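Local coordinates for DUF1904 domain-containing protein (Vibrio cholerae O1 biovar eltor str. N16961, PDB 1U9D), which is of unknown function but belongs to the DUF1904 family, probably related to the macrophage migration inhibitory factor (MIF) proteins, at residues A[18-23]-A[71-76]; A[30-35]-A[91-96]; A[66-71]-A[101-106]; A[84-89]-A[105-110]. One frame throughout, in Å; residues are numbered along the deposited sequence.

In the fold
Contacts 1 and 3 zip strand 69-74 into the mixed sheet from its two edges: antiparallel to strand 18-22 in contact 1, parallel to strand 104-109 in contact 3. Glu71 serves both. Contacts 2 and 4 share helix 79-97, which packs on helix 26-44 in the former and on strand 104-109 in the latter. Backbone hydrogen bonds dominate the strand pairs, and contact 1 alone of the four has a salt bridge across it; the helix contacts rest mainly on apolar side chains. Contacts 1, 2 and 4 are partly buried, contact 1 lying nearest the chain centre, about 4 Å between centres; contact 3, about 12 Å away, is a surface contact ending in an aromatic pair.

Contact 1: residues A[18-23]-A[71-76]; sequences HLRFRA and EVLWFG
Glu71, Leu73 and Arg20 bury the most surface where strand 69-74 meets strand 18-22, and Arg22 joins them on the same face as the partner of Glu71. Glu71 has its CG beside the backbone N (chi1 -76°) and an extended chain beyond, which carries the carboxylate across to Arg22. Glu71 OE1 receives Arg22 NE, in a weak bond, and Arg22 NH2, each at 3.0 Å, a forked grip on one oxygen. The guanidinium and carboxylate planes stand 78° apart, which rules out a flat pairing. Leu73 places CD1 over one face of the Arg20 guanidinium, 3.6 Å from NE of Arg20, an apolar cover for a group whose ion pair with Glu54 is long and weak. On the other face of the sheet Leu19 CG approaches Val72 CG2 at 4.2 Å; Leu19 also touches Leu36 and Leu40 of helix 26-44 and Ile89 of helix 79-97. Between the strands, four backbone bonds link His18 with Leu73 and Arg20 with Glu71. Hydrogen-bonded pairs flanking the non-hydrogen-bonded pair Leu19-Val72, with segment axes approaching to 4.8 Å, 160° between their directions, mark an antiparallel ladder, here joining the two central strands of an alpha/beta sheet.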
# COMPACT_ATOMS: atom_id res chain seq x y z
N HIS A 18 -4.86 3.58 -16.31
CA HIS A 18 -5.79 3.52 -17.42
C HIS A 18 -5.28 2.43 -18.35
O HIS A 18 -4.20 2.57 -18.90
CB HIS A 18 -5.80 4.87 -18.15
CG HIS A 18 -5.99 6.05 -17.26
ND1 HIS A 18 -7.23 6.60 -17.01
CD2 HIS A 18 -5.11 6.79 -16.55
CE1 HIS A 18 -7.10 7.62 -16.17
NE2 HIS A 18 -5.82 7.75 -15.88
N LEU A 19 -6.03 1.35 -18.52
CA LEU A 19 -5.63 0.23 -19.36
C LEU A 19 -6.29 0.39 -20.70
O LEU A 19 -7.52 0.53 -20.77
CB LEU A 19 -6.06 -1.08 -18.76
CG LEU A 19 -5.18 -1.54 -17.59
CD1 LEU A 19 -5.55 -0.80 -16.33
CD2 LEU A 19 -5.33 -3.03 -17.44
N ARG A 20 -5.50 0.31 -21.77
CA ARG A 20 -6.00 0.45 -23.12
C ARG A 20 -5.72 -0.84 -23.89
O ARG A 20 -4.58 -1.26 -23.95
CB ARG A 20 -5.35 1.62 -23.81
CG ARG A 20 -5.61 2.90 -23.13
CD ARG A 20 -5.04 4.09 -23.85
NE ARG A 20 -5.44 5.29 -23.13
CZ ARG A 20 -4.97 6.51 -23.35
NH1 ARG A 20 -4.05 6.71 -24.28
NH2 ARG A 20 -5.42 7.51 -22.61
N PHE A 21 -6.76 -1.46 -24.42
CA PHE A 21 -6.66 -2.74 -25.06
C PHE A 21 -6.65 -2.55 -26.55
O PHE A 21 -7.62 -2.02 -27.10
CB PHE A 21 -7.85 -3.59 -24.64
CG PHE A 21 -7.82 -3.98 -23.19
CD1 PHE A 21 -7.18 -5.14 -22.80
CD2 PHE A 21 -8.36 -3.15 -22.23
CE1 PHE A 21 -7.10 -5.49 -21.44
CE2 PHE A 21 -8.28 -3.49 -20.88
CZ PHE A 21 -7.65 -4.68 -20.49
N ARG A 22 -5.58 -2.96 -27.21
CA ARG A 22 -5.40 -2.78 -28.64
C ARG A 22 -5.22 -4.14 -29.30
O ARG A 22 -4.57 -5.02 -28.73
CB ARG A 22 -4.12 -2.02 -28.93
CG ARG A 22 -3.95 -0.72 -28.23
CD ARG A 22 -2.98 0.21 -28.96
NE ARG A 22 -3.13 1.48 -28.33
CZ ARG A 22 -3.58 2.57 -28.91
NH1 ARG A 22 -3.88 2.60 -30.20
NH2 ARG A 22 -3.70 3.64 -28.17
N ALA A 23 -5.76 -4.30 -30.51
CA ALA A 23 -5.60 -5.53 -31.28
C ALA A 23 -6.11 -6.76 -30.54
O ALA A 23 -5.54 -7.86 -30.62
CB ALA A 23 -4.13 -5.71 -31.71
N GLU A 71 -1.76 -1.21 -23.15
CA GLU A 71 -0.98 -0.06 -22.74
C GLU A 71 -1.52 0.32 -21.38
O GLU A 71 -2.74 0.33 -21.20
CB GLU A 71 -1.20 1.11 -23.67
CG GLU A 71 -0.51 1.04 -25.01
CD GLU A 71 -0.84 2.25 -25.87
OE1 GLU A 71 -2.01 2.68 -25.84
OE2 GLU A 71 0.06 2.77 -26.54
N VAL A 72 -0.63 0.61 -20.45
CA VAL A 72 -1.04 1.02 -19.09
C VAL A 72 -0.49 2.41 -18.92
O VAL A 72 0.72 2.61 -18.91
CB VAL A 72 -0.50 0.09 -18.03
CG1 VAL A 72 -0.89 0.56 -16.64
CG2 VAL A 72 -0.99 -1.33 -18.26
N LEU A 73 -1.37 3.39 -18.85
CA LEU A 73 -0.94 4.75 -18.60
C LEU A 73 -1.14 4.98 -17.12
O LEU A 73 -2.23 4.77 -16.60
CB LEU A 73 -1.74 5.75 -19.40
CG LEU A 73 -1.37 5.69 -20.88
CD1 LEU A 73 -2.27 4.71 -21.59
CD2 LEU A 73 -1.45 7.10 -21.51
N TRP A 74 -0.07 5.32 -16.41
CA TRP A 74 -0.19 5.43 -14.96
C TRP A 74 0.85 6.33 -14.34
O TRP A 74 1.72 6.79 -15.02
CB TRP A 74 -0.13 4.03 -14.35
CG TRP A 74 1.23 3.36 -14.38
CD1 TRP A 74 2.32 3.69 -15.14
CD2 TRP A 74 1.62 2.22 -13.61
NE1 TRP A 74 3.37 2.84 -14.87
CE2 TRP A 74 2.96 1.93 -13.92
CE3 TRP A 74 0.96 1.42 -12.67
CZ2 TRP A 74 3.65 0.88 -13.34
CZ3 TRP A 74 1.64 0.39 -12.08
CH2 TRP A 74 2.97 0.12 -12.42
N PHE A 75 0.78 6.57 -13.03
CA PHE A 75 1.82 7.39 -12.37
C PHE A 75 3.09 6.65 -12.03
O PHE A 75 4.10 7.27 -11.63
CB PHE A 75 1.28 7.99 -11.07
CG PHE A 75 0.18 8.99 -11.27
CD1 PHE A 75 0.26 9.92 -12.26
CD2 PHE A 75 -0.92 9.01 -10.41
CE1 PHE A 75 -0.75 10.87 -12.43
CE2 PHE A 75 -1.92 9.96 -10.56
CZ PHE A 75 -1.85 10.87 -11.58
N GLY A 76 3.08 5.33 -12.14
CA GLY A 76 4.28 4.57 -11.87
C GLY A 76 4.20 3.85 -10.53
O GLY A 76 3.67 4.36 -9.54

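Contact 2: residues A[30-35]-A[91-96]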
# COMPACT_ATOMS: atom_id res chain seq x y z
N GLU A 30 -14.36 -7.75 -23.04
CA GLU A 30 -15.60 -7.63 -22.24
C GLU A 30 -15.61 -8.64 -21.11
O GLU A 30 -16.11 -8.35 -20.02
CB GLU A 30 -16.83 -7.88 -23.12
CG GLU A 30 -17.15 -6.74 -24.06
CD GLU A 30 -18.27 -7.08 -25.05
OE1 GLU A 30 -18.56 -8.29 -25.30
OE2 GLU A 30 -18.87 -6.13 -25.61
N SER A 31 -15.09 -9.83 -21.39
CA SER A 31 -14.94 -10.90 -20.42
C SER A 31 -13.82 -10.65 -19.43
O SER A 31 -13.93 -11.02 -18.26
CB SER A 31 -14.67 -12.22 -21.14
OG SER A 31 -15.67 -12.49 -22.12
N LEU A 32 -12.74 -10.04 -19.91
CA LEU A 32 -11.52 -9.80 -19.17
C LEU A 32 -11.66 -8.74 -18.09
O LEU A 32 -11.04 -8.81 -17.03
CB LEU A 32 -10.48 -9.26 -20.13
CG LEU A 32 -9.15 -9.95 -20.16
CD1 LEU A 32 -8.48 -9.55 -21.44
CD2 LEU A 32 -8.36 -9.53 -18.96
N VAL A 33 -12.45 -7.71 -18.38
CA VAL A 33 -12.38 -6.50 -17.58
C VAL A 33 -12.82 -6.78 -16.15
O VAL A 33 -12.08 -6.45 -15.24
CB VAL A 33 -13.14 -5.33 -18.21
CG1 VAL A 33 -13.43 -4.24 -17.15
CG2 VAL A 33 -12.33 -4.73 -19.36
N PRO A 34 -13.95 -7.45 -15.92
CA PRO A 34 -14.35 -7.73 -14.53
C PRO A 34 -13.36 -8.56 -13.74
O PRO A 34 -13.13 -8.29 -12.57
CB PRO A 34 -15.65 -8.53 -14.66
CG PRO A 34 -16.11 -8.36 -16.08
CD PRO A 34 -14.92 -7.95 -16.89
N THR A 35 -12.76 -9.56 -14.36
CA THR A 35 -11.80 -10.38 -13.64
C THR A 35 -10.49 -9.65 -13.41
O THR A 35 -9.86 -9.80 -12.36
CB THR A 35 -11.58 -11.73 -14.37
OG1 THR A 35 -11.05 -11.50 -15.68
CG2 THR A 35 -12.89 -12.41 -14.64
N ASP A 91 -1.41 -13.41 -17.76
CA ASP A 91 -2.05 -14.64 -17.33
C ASP A 91 -3.56 -14.67 -17.57
O ASP A 91 -4.09 -15.65 -18.09
CB ASP A 91 -1.68 -14.93 -15.86
CG ASP A 91 -0.27 -15.50 -15.72
OD1 ASP A 91 0.32 -15.90 -16.76
OD2 ASP A 91 0.35 -15.59 -14.63
N GLN A 92 -4.25 -13.58 -17.28
CA GLN A 92 -5.68 -13.51 -17.59
C GLN A 92 -5.98 -13.56 -19.08
O GLN A 92 -6.87 -14.30 -19.52
CB GLN A 92 -6.29 -12.29 -16.94
CG GLN A 92 -6.24 -12.40 -15.42
CD GLN A 92 -7.40 -11.74 -14.73
OE1 GLN A 92 -7.43 -11.69 -13.50
NE2 GLN A 92 -8.35 -11.22 -15.50
N ILE A 93 -5.24 -12.80 -19.88
CA ILE A 93 -5.41 -12.84 -21.33
C ILE A 93 -5.12 -14.25 -21.87
O ILE A 93 -5.81 -14.71 -22.77
CB ILE A 93 -4.54 -11.76 -22.04
CG1 ILE A 93 -5.32 -10.46 -22.20
CG2 ILE A 93 -4.13 -12.20 -23.42
CD1 ILE A 93 -4.87 -9.36 -21.31
N ARG A 94 -4.12 -14.94 -21.33
CA ARG A 94 -3.79 -16.29 -21.80
C ARG A 94 -4.91 -17.29 -21.57
O ARG A 94 -5.12 -18.22 -22.38
CB ARG A 94 -2.52 -16.78 -21.14
CG ARG A 94 -1.33 -16.03 -21.66
CD ARG A 94 -0.03 -16.68 -21.52
NE ARG A 94 0.83 -16.37 -22.66
CZ ARG A 94 2.15 -16.44 -22.64
NH1 ARG A 94 2.79 -16.82 -21.54
NH2 ARG A 94 2.84 -16.12 -23.73
N GLN A 95 -5.63 -17.10 -20.48
CA GLN A 95 -6.81 -17.87 -20.19
C GLN A 95 -7.87 -17.81 -21.27
O GLN A 95 -8.56 -18.79 -21.50
CB GLN A 95 -7.43 -17.38 -18.89
CG GLN A 95 -8.40 -18.33 -18.30
CD GLN A 95 -8.05 -18.61 -16.87
OE1 GLN A 95 -8.33 -17.78 -16.00
NE2 GLN A 95 -7.42 -19.76 -16.61
N LEU A 96 -8.02 -16.66 -21.91
CA LEU A 96 -9.05 -16.48 -22.92
C LEU A 96 -8.51 -16.66 -24.34
O LEU A 96 -9.27 -17.00 -25.23
CB LEU A 96 -9.69 -15.10 -22.77
CG LEU A 96 -10.14 -14.82 -21.33
CD1 LEU A 96 -10.39 -13.34 -21.09
CD2 LEU A 96 -11.38 -15.63 -21.01
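Leu32 of helix 26-44 packs against Gln92, Ile93 and Leu96 of helix 79-97, a helix pair on the helical layer of this two-layer alpha/beta fold. The segment axes run roughly antiparallel, 143° between their directions, and come within 10.3 Å of each other. Followed outward, Leu32 begins with CB, which borders on Leu96 CD1. The next atom, Leu32 CG, is closer to that same methyl, Leu96 CD1, at 3.7 Å. From there the chain forks. CD2 of Leu32 turns to Gln92 and lies 4.0 Å from Gln92 CB, while CD1 comes against the side of Ile93 and touches both CG1 and CD1 of that residue. The side chain leaves the backbone with an unstaggered chi1 of -128°, and its CD1 methyl comes unusually close to Ile93; whether the two together reflect real strain is doubtful.

Leu96 supplies the outer closure: Leu96 CD1 also approaches Ser31 CB at 4.4 Å, and the leucine side chain touches Ile28 of helix 26-44. At the other end of the contact Thr35 and Gln92 slide past each other in opposite directions, near the exposed side of the pair. On the sheet side, Phe21 of strand 18-22 packs against Leu32, so the leucine also touches the sheet. The tightest apolar approach is Leu32 CD1 to Ile93 CG1, 3.4 Å.

Contact 3: residues A[66-71]-A[101-106]; sequences VYPMVE and SHLAVV
Tyr67 and His102 lie side by side where the two segments lead into their strands, forming an offset edge-to-face pair: the imidazole turns its edge toward the phenol face, with ring centroids 5.4 Å apart and planes at 74°. With the same chi1, near -64°, on neighbouring and similarly directed backbones, the two side chains run alongside each other, and the CD2 atom of His102 comes 3.6 Å from CE1 of Tyr67. Leu103 sets its CG opposite the backbone N instead; with chi2 near 74° this brings its CD1 against Pro68, 3.8 Å from Pro68 CB, and to the CG2 methyl of Val70. Selenomethionine Met69 is extended as far as its selenium and then bends, leaving CE near Ala104 CB and Met69 SE 4.1 Å from Val106 CG1. That valine methyl also lies against Glu71 CG, whose carboxylate goes to Arg22. Three backbone bonds, the first from the residue just before the strand, join the segments: Ala104 N to Pro68 O, Val70 N to Ala104 O at 2.9 Å, and Val106 N to Val70 O at 2.8 Å. The chemistry implies a pairing whose parallel register is set by these backbone bonds, with apolar and aromatic side-chain contacts adding to it.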
# COMPACT_ATOMS: atom_id res chain seq x y z
N VAL A 66 -0.87 -9.68 -36.10
CA VAL A 66 -0.84 -8.65 -35.09
C VAL A 66 -1.07 -9.32 -33.74
O VAL A 66 -2.01 -10.08 -33.60
CB VAL A 66 -1.98 -7.65 -35.29
CG1 VAL A 66 -1.87 -6.58 -34.24
CG2 VAL A 66 -1.94 -7.04 -36.68
N TYR A 67 -0.24 -9.01 -32.77
CA TYR A 67 -0.41 -9.56 -31.43
C TYR A 67 -1.11 -8.55 -30.54
O TYR A 67 -0.98 -7.36 -30.73
CB TYR A 67 0.93 -9.93 -30.84
CG TYR A 67 1.60 -11.04 -31.62
CD1 TYR A 67 1.20 -12.37 -31.43
CD2 TYR A 67 2.56 -10.77 -32.57
CE1 TYR A 67 1.78 -13.40 -32.15
CE2 TYR A 67 3.15 -11.80 -33.30
CZ TYR A 67 2.75 -13.11 -33.08
OH TYR A 67 3.31 -14.15 -33.79
N PRO A 68 -1.84 -9.04 -29.56
CA PRO A 68 -2.57 -8.13 -28.66
C PRO A 68 -1.64 -7.26 -27.82
O PRO A 68 -0.51 -7.65 -27.53
CB PRO A 68 -3.43 -9.07 -27.84
CG PRO A 68 -2.85 -10.37 -27.95
CD PRO A 68 -2.01 -10.45 -29.17
N MSE A 69 -2.07 -6.04 -27.49
CA MSE A 69 -1.28 -5.17 -26.65
C MSE A 69 -2.15 -4.45 -25.65
O MSE A 69 -3.23 -4.01 -26.01
CB MSE A 69 -0.56 -4.12 -27.44
CG MSE A 69 0.27 -3.19 -26.55
SE MSE A 69 0.98 -1.75 -27.59
CE MSE A 69 2.72 -2.59 -28.05
N VAL A 70 -1.64 -4.32 -24.43
CA VAL A 70 -2.30 -3.55 -23.40
C VAL A 70 -1.32 -2.45 -23.02
O VAL A 70 -0.18 -2.74 -22.66
CB VAL A 70 -2.61 -4.39 -22.16
CG1 VAL A 70 -3.30 -3.53 -21.09
CG2 VAL A 70 -3.44 -5.60 -22.54
N GLU A 71 -1.76 -1.21 -23.15
CA GLU A 71 -0.98 -0.06 -22.74
C GLU A 71 -1.52 0.32 -21.38
O GLU A 71 -2.74 0.33 -21.20
CB GLU A 71 -1.20 1.11 -23.67
CG GLU A 71 -0.51 1.04 -25.01
CD GLU A 71 -0.84 2.25 -25.87
OE1 GLU A 71 -2.01 2.68 -25.84
OE2 GLU A 71 0.06 2.77 -26.54
N SER A 101 -0.16 -17.41 -26.76
CA SER A 101 -0.43 -16.13 -27.41
C SER A 101 0.67 -15.22 -26.92
O SER A 101 1.25 -15.49 -25.88
CB SER A 101 -1.81 -15.60 -27.00
OG SER A 101 -1.97 -15.62 -25.59
N HIS A 102 0.98 -14.16 -27.65
CA HIS A 102 2.15 -13.34 -27.33
C HIS A 102 1.86 -11.89 -26.89
O HIS A 102 2.22 -10.93 -27.56
CB HIS A 102 3.09 -13.37 -28.52
CG HIS A 102 3.64 -14.74 -28.79
ND1 HIS A 102 4.37 -15.43 -27.85
CD2 HIS A 102 3.52 -15.55 -29.86
CE1 HIS A 102 4.71 -16.61 -28.35
NE2 HIS A 102 4.20 -16.71 -29.57
N LEU A 103 1.24 -11.73 -25.74
CA LEU A 103 0.73 -10.44 -25.31
C LEU A 103 1.87 -9.46 -25.03
O LEU A 103 2.83 -9.82 -24.37
CB LEU A 103 -0.11 -10.59 -24.05
CG LEU A 103 -0.73 -9.29 -23.54
CD1 LEU A 103 -1.88 -8.85 -24.40
CD2 LEU A 103 -1.18 -9.43 -22.09
N ALA A 104 1.75 -8.23 -25.53
CA ALA A 104 2.62 -7.14 -25.12
C ALA A 104 1.89 -6.30 -24.05
O ALA A 104 0.72 -6.02 -24.19
CB ALA A 104 2.94 -6.25 -26.30
N VAL A 105 2.58 -5.91 -22.98
CA VAL A 105 2.00 -5.01 -21.97
C VAL A 105 3.01 -3.89 -21.87
O VAL A 105 4.19 -4.15 -21.61
CB VAL A 105 1.84 -5.67 -20.61
CG1 VAL A 105 1.34 -4.64 -19.59
CG2 VAL A 105 0.89 -6.88 -20.64
N VAL A 106 2.60 -2.66 -22.08
CA VAL A 106 3.56 -1.55 -22.09
C VAL A 106 3.09 -0.48 -21.10
O VAL A 106 1.94 -0.08 -21.15
CB VAL A 106 3.70 -0.94 -23.53
CG1 VAL A 106 2.48 -0.35 -24.00
CG2 VAL A 106 4.78 0.13 -23.55

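Contact 4: residues A[84-89]-A[105-110]; sequences QIAQVI and VVFIPL
The beta-alpha-beta unit made by strand 69-74, helix 79-97 and strand 104-109 closes here, where the helix lies back across the strand that follows it. Ile85, Ala86 and Ile89 face Val105 and Phe107, two residues apart on the strand and so on the same side of it. The segment axes approach to 9.3 Å with 141° between their directions, a spacing bridged mainly by apolar side chains.

Phe107 presents the rim of its ring to the helix. Phe107 CZ meets CG2 of Ile85 at 3.9 Å, with that methyl in the ring plane, so the aromatic inserts edge-first instead of lying flat on the helix. Farther round the rim, Phe107 CE2 is 4.1 Å from Ala86 CB, and Phe107 CZ itself stands 4.0 Å from Ala86 N, so the ring rim reaches the helix backbone here. One turn along, Ile89 packs on Val105. The CG2 branch of Ile89 lies opposite the backbone N, and this methyl meets Val105 CG2 at 3.9 Å; the longer arm ends with Ile89 CD1 4.2 Å from Val105 CG1.

Neighbouring elements extend the same apolar layer. Trp74 of strand 69-74 touches Ile85 and meets the Phe107 ring at about 45°, while Val70 of that strand packs on Ile89. Leu40 and Leu44 of helix 26-44 also touch Ile85, which therefore meets both the sheet and the other helix.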
# COMPACT_ATOMS: atom_id res chain seq x y z
N GLN A 84 4.86 -7.55 -11.63
CA GLN A 84 3.73 -8.37 -11.18
C GLN A 84 2.45 -8.06 -11.92
O GLN A 84 1.67 -8.96 -12.27
CB GLN A 84 3.52 -8.20 -9.67
CG GLN A 84 4.40 -9.13 -8.84
CD GLN A 84 3.63 -10.36 -8.42
OE1 GLN A 84 2.78 -10.30 -7.51
NE2 GLN A 84 3.86 -11.46 -9.12
N ILE A 85 2.23 -6.78 -12.19
CA ILE A 85 1.05 -6.37 -12.92
C ILE A 85 1.06 -6.92 -14.31
O ILE A 85 0.04 -7.37 -14.81
CB ILE A 85 0.91 -4.84 -12.96
CG1 ILE A 85 0.69 -4.28 -11.58
CG2 ILE A 85 -0.26 -4.45 -13.88
CD1 ILE A 85 0.99 -2.81 -11.49
N ALA A 86 2.21 -6.82 -14.96
CA ALA A 86 2.37 -7.36 -16.28
C ALA A 86 2.06 -8.85 -16.26
O ALA A 86 1.42 -9.37 -17.15
CB ALA A 86 3.78 -7.12 -16.77
N GLN A 87 2.52 -9.54 -15.23
CA GLN A 87 2.26 -10.98 -15.14
C GLN A 87 0.77 -11.31 -14.96
O GLN A 87 0.26 -12.23 -15.60
CB GLN A 87 3.13 -11.63 -14.08
CG GLN A 87 3.30 -13.16 -14.23
CD GLN A 87 3.96 -13.57 -15.55
OE1 GLN A 87 5.18 -13.39 -15.71
NE2 GLN A 87 3.17 -14.10 -16.49
N VAL A 88 0.05 -10.54 -14.14
CA VAL A 88 -1.40 -10.74 -13.95
C VAL A 88 -2.20 -10.55 -15.25
O VAL A 88 -3.03 -11.39 -15.63
CB VAL A 88 -1.97 -9.78 -12.89
CG1 VAL A 88 -3.52 -9.81 -12.90
CG2 VAL A 88 -1.42 -10.13 -11.52
N ILE A 89 -1.93 -9.46 -15.96
CA ILE A 89 -2.62 -9.14 -17.19
C ILE A 89 -2.34 -10.24 -18.20
O ILE A 89 -3.22 -10.69 -18.89
CB ILE A 89 -2.15 -7.77 -17.75
CG1 ILE A 89 -2.65 -6.63 -16.86
CG2 ILE A 89 -2.67 -7.55 -19.15
CD1 ILE A 89 -2.05 -5.24 -17.21
N VAL A 105 2.58 -5.91 -22.98
CA VAL A 105 2.00 -5.01 -21.97
C VAL A 105 3.01 -3.89 -21.87
O VAL A 105 4.19 -4.15 -21.61
CB VAL A 105 1.84 -5.67 -20.61
CG1 VAL A 105 1.34 -4.64 -19.59
CG2 VAL A 105 0.89 -6.88 -20.64
N VAL A 106 2.60 -2.66 -22.08
CA VAL A 106 3.56 -1.55 -22.09
C VAL A 106 3.09 -0.48 -21.10
O VAL A 106 1.94 -0.08 -21.15
CB VAL A 106 3.70 -0.94 -23.53
CG1 VAL A 106 2.48 -0.35 -24.00
CG2 VAL A 106 4.78 0.13 -23.55
N PHE A 107 3.97 -0.03 -20.22
CA PHE A 107 3.60 0.96 -19.24
C PHE A 107 4.12 2.31 -19.70
O PHE A 107 5.26 2.43 -20.13
CB PHE A 107 4.19 0.56 -17.88
CG PHE A 107 3.61 -0.69 -17.31
CD1 PHE A 107 2.63 -0.64 -16.33
CD2 PHE A 107 4.05 -1.93 -17.72
CE1 PHE A 107 2.09 -1.80 -15.82
CE2 PHE A 107 3.51 -3.09 -17.20
CZ PHE A 107 2.52 -3.01 -16.24
N ILE A 108 3.29 3.34 -19.65
CA ILE A 108 3.70 4.67 -20.02
C ILE A 108 3.51 5.56 -18.80
O ILE A 108 2.42 5.69 -18.33
CB ILE A 108 2.90 5.16 -21.23
CG1 ILE A 108 3.26 4.32 -22.47
CG2 ILE A 108 3.19 6.64 -21.50
CD1 ILE A 108 2.19 4.25 -23.48
N PRO A 109 4.60 6.12 -18.28
CA PRO A 109 4.54 6.99 -17.10
C PRO A 109 3.93 8.36 -17.40
O PRO A 109 4.28 8.99 -18.39
CB PRO A 109 6.01 7.15 -16.72
CG PRO A 109 6.71 7.07 -18.01
CD PRO A 109 5.99 5.96 -18.73
N LEU A 110 2.99 8.78 -16.56
CA LEU A 110 2.43 10.12 -16.57
C LEU A 110 2.99 10.85 -15.35
O LEU A 110 3.26 10.23 -14.32
CB LEU A 110 0.92 10.06 -16.43
CG LEU A 110 0.15 9.35 -17.55
CD1 LEU A 110 -1.30 9.17 -17.16
CD2 LEU A 110 0.25 10.16 -18.83